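Local atomic coordinates of ribonucleoside-diphosphate reductase subunit beta (Streptococcus sanguinis, PDB entry 4N83), a protein that serves as the manganese- or iron-loaded radical subunit of a class Ib ribonucleotide reductase, which probably makes deoxyribonucleotides from ribonucleotides for DNA synthesis. Residues V16-T21 against V81-E86. Numbering follows the deposited sequence.
Sequences VIDKST and VRTAHE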
ATOM      1  N   VAL A  16      15.043  11.007  -9.868  1.00 69.21           N
ATOM      2  CA  VAL A  16      15.215   9.766 -10.641  1.00 67.66           C
ATOM      3  C   VAL A  16      15.227   8.470  -9.816  1.00 66.48           C
ATOM      4  O   VAL A  16      14.998   7.390 -10.363  1.00 66.20           O
ATOM      5  CB  VAL A  16      16.498   9.807 -11.508  1.00 67.40           C
ATOM      6  CG1 VAL A  16      16.357  10.842 -12.614  1.00 67.76           C
ATOM      7  CG2 VAL A  16      17.734  10.088 -10.661  1.00 67.72           C
ATOM      8  N   ILE A  17      15.506   8.570  -8.517  1.00 65.43           N
ATOM      9  CA  ILE A  17      15.512   7.393  -7.638  1.00 63.66           C
ATOM     10  C   ILE A  17      14.085   6.946  -7.282  1.00 62.96           C
ATOM     11  O   ILE A  17      13.877   5.803  -6.868  1.00 62.29           O
ATOM     12  CB  ILE A  17      16.393   7.630  -6.383  1.00 63.52           C
ATOM     13  CG1 ILE A  17      17.867   7.644  -6.804  1.00 63.38           C
ATOM     14  CG2 ILE A  17      16.159   6.557  -5.321  1.00 63.41           C
ATOM     15  CD1 ILE A  17      18.856   7.893  -5.687  1.00 63.94           C
ATOM     16  N   ASP A  18      13.106   7.829  -7.464  1.00 62.61           N
ATOM     17  CA  ASP A  18      11.700   7.451  -7.312  1.00 62.57           C
ATOM     18  C   ASP A  18      11.342   6.378  -8.340  1.00 61.89           C
ATOM     19  O   ASP A  18      10.726   5.364  -8.002  1.00 61.30           O
ATOM     20  CB  ASP A  18      10.774   8.658  -7.492  1.00 63.54           C
ATOM     21  CG  ASP A  18      11.016   9.754  -6.465  1.00 64.03           C
ATOM     22  OD1 ASP A  18      11.466   9.445  -5.338  1.00 63.79           O
ATOM     23  OD2 ASP A  18      10.741  10.931  -6.790  1.00 64.36           O
ATOM     24  N   LYS A  19      11.729   6.624  -9.594  1.00 61.71           N
ATOM     25  CA  LYS A  19      11.584   5.646 -10.677  1.00 60.97           C
ATOM     26  C   LYS A  19      12.109   4.275 -10.269  1.00 59.91           C
ATOM     27  O   LYS A  19      11.365   3.293 -10.266  1.00 59.86           O
ATOM     28  CB  LYS A  19      12.350   6.098 -11.928  1.00 61.28           C
ATOM     29  CG  LYS A  19      11.565   6.959 -12.900  1.00 62.15           C
ATOM     30  CD  LYS A  19      12.384   7.211 -14.160  1.00 62.52           C
ATOM     31  CE  LYS A  19      11.513   7.441 -15.385  1.00 63.55           C
ATOM     32  NZ  LYS A  19      12.232   7.061 -16.634  1.00 63.97           N
ATOM     33  N   SER A  20      13.392   4.227  -9.922  1.00 58.76           N
ATOM     34  CA  SER A  20      14.083   2.965  -9.669  1.00 58.06           C
ATOM     35  C   SER A  20      13.585   2.242  -8.420  1.00 57.43           C
ATOM     36  O   SER A  20      13.497   1.014  -8.410  1.00 56.92           O
ATOM     37  CB  SER A  20      15.596   3.192  -9.574  1.00 58.15           C
ATOM     38  OG  SER A  20      15.907   4.190  -8.620  1.00 58.49           O
ATOM     39  N   THR A  21      13.262   2.997  -7.373  1.00 57.52           N
ATOM     40  CA  THR A  21      12.791   2.405  -6.118  1.00 57.56           C
ATOM     41  C   THR A  21      11.399   1.800  -6.272  1.00 57.36           C
ATOM     42  O   THR A  21      11.100   0.761  -5.682  1.00 56.79           O
ATOM     43  CB  THR A  21      12.773   3.428  -4.968  1.00 57.93           C
ATOM     44  OG1 THR A  21      14.022   4.129  -4.925  1.00 57.55           O
ATOM     45  CG2 THR A  21      12.540   2.722  -3.634  1.00 58.30           C
ATOM     46  N   VAL A  81       6.507  14.126   2.702  1.00 87.50           N
ATOM     47  CA  VAL A  81       6.874  13.730   1.340  1.00 85.37           C
ATOM     48  C   VAL A  81       7.485  14.902   0.569  1.00 84.72           C
ATOM     49  O   VAL A  81       7.094  16.054   0.764  1.00 86.73           O
ATOM     50  CB  VAL A  81       5.641  13.139   0.596  1.00 84.69           C
ATOM     51  CG1 VAL A  81       5.479  13.706  -0.811  1.00 83.86           C
ATOM     52  CG2 VAL A  81       5.724  11.620   0.564  1.00 83.63           C
ATOM     53  N   ARG A  82       8.443  14.593  -0.305  1.00 82.13           N
ATOM     54  CA  ARG A  82       9.091  15.596  -1.152  1.00 81.11           C
ATOM     55  C   ARG A  82       8.429  15.627  -2.527  1.00 79.40           C
ATOM     56  O   ARG A  82       7.940  16.669  -2.964  1.00 79.99           O
ATOM     57  CB  ARG A  82      10.587  15.298  -1.295  1.00 80.22           C
ATOM     58  CG  ARG A  82      11.326  15.163   0.029  1.00 81.11           C
ATOM     59  CD  ARG A  82      12.810  14.916  -0.184  1.00 80.92           C
ATOM     60  NE  ARG A  82      13.491  16.080  -0.752  1.00 82.13           N
ATOM     61  CZ  ARG A  82      13.985  17.104  -0.053  1.00 83.56           C
ATOM     62  NH1 ARG A  82      13.892  17.147   1.275  1.00 84.56           N
ATOM     63  NH2 ARG A  82      14.584  18.104  -0.694  1.00 83.95           N
ATOM     64  N   THR A  83       8.417  14.476  -3.195  1.00 77.12           N
ATOM     65  CA  THR A  83       7.837  14.344  -4.531  1.00 75.82           C
ATOM     66  C   THR A  83       6.550  13.527  -4.462  1.00 74.98           C
ATOM     67  O   THR A  83       6.378  12.714  -3.559  1.00 75.25           O
ATOM     68  CB  THR A  83       8.813  13.643  -5.498  1.00 74.60           C
ATOM     69  OG1 THR A  83       8.867  12.240  -5.205  1.00 73.35           O
ATOM     70  CG2 THR A  83      10.214  14.236  -5.383  1.00 74.54           C
ATOM     71  N   ALA A  84       5.660  13.731  -5.431  1.00 74.12           N
ATOM     72  CA  ALA A  84       4.404  12.975  -5.500  1.00 73.45           C
ATOM     73  C   ALA A  84       4.657  11.472  -5.620  1.00 71.71           C
ATOM     74  O   ALA A  84       3.906  10.659  -5.080  1.00 71.64           O
ATOM     75  CB  ALA A  84       3.559  13.457  -6.669  1.00 73.73           C
ATOM     76  N   HIS A  85       5.735  11.123  -6.320  1.00 70.43           N
ATOM     77  CA  HIS A  85       6.091   9.729  -6.587  1.00 68.79           C
ATOM     78  C   HIS A  85       6.545   9.026  -5.313  1.00 68.95           C
ATOM     79  O   HIS A  85       6.313   7.830  -5.143  1.00 68.61           O
ATOM     80  CB  HIS A  85       7.196   9.654  -7.646  1.00 67.31           C
ATOM     81  CG  HIS A  85       7.020  10.629  -8.769  1.00 67.04           C
ATOM     82  ND1 HIS A  85       7.703  11.825  -8.827  1.00 67.24           N
ATOM     83  CD2 HIS A  85       6.223  10.597  -9.864  1.00 66.92           C
ATOM     84  CE1 HIS A  85       7.343  12.482  -9.914  1.00 67.59           C
ATOM     85  NE2 HIS A  85       6.446  11.759 -10.560  1.00 67.40           N
ATOM     86  N   GLU A  86       7.192   9.777  -4.426  1.00 69.88           N
ATOM     87  CA  GLU A  86       7.620   9.267  -3.123  1.00 69.83           C
ATOM     88  C   GLU A  86       6.439   8.760  -2.294  1.00 70.08           C
ATOM     89  O   GLU A  86       6.551   7.742  -1.613  1.00 69.45           O
ATOM     90  CB  GLU A  86       8.376  10.356  -2.354  1.00 70.77           C
ATOM     91  CG  GLU A  86       8.914   9.924  -1.000  1.00 71.30           C
ATOM     92  CD  GLU A  86       9.794  10.976  -0.346  1.00 72.23           C
ATOM     93  OE1 GLU A  86       9.979  12.062  -0.935  1.00 72.97           O
ATOM     94  OE2 GLU A  86      10.305  10.714   0.763  1.00 72.65           O
TER
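T83 OG1 comes down on D18 OD2 from above the carboxylate plane, about 50° out of it, and donates to it at 2.8 Å. Beside this bond, the same carboxylate oxygen comes obliquely to the H85 imidazole, with D18 OD2 3.8 Å from H85 ND1, and the two planes are inclined by 36°. Nearer the backbones, D18 CB rests against H85 CB at 3.7 Å. The imidazole then leads off toward the N-terminal loop, where its NE2 donates to N9 O and its ring packs edge-to-face with W10.

T83 has OG1 between its backbone N and carbonyl carbon (chi1 74°), and from there the hydroxyl serves both helices. While giving its proton to D18, T83 OG1 accepts from E86 N at 3.1 Å. The D18 carboxylate is buried, and its other oxygen, OD1, is bonded to Y197 OH on helix 178-206, so each of its two oxygens has a partner. E86 turns its own carboxylate back to the turn before its helix, where R82 N donates to E86 OE1 at 3.0 Å.

T83 is thus the N-cap of helix 84-111, and D18 accepts the proton of the cap hydroxyl. The contact joins helix 16-27 to the start of a core helix of the ferritin-like helical fold, the one that further along supplies E97 and H100 to the dimanganese site.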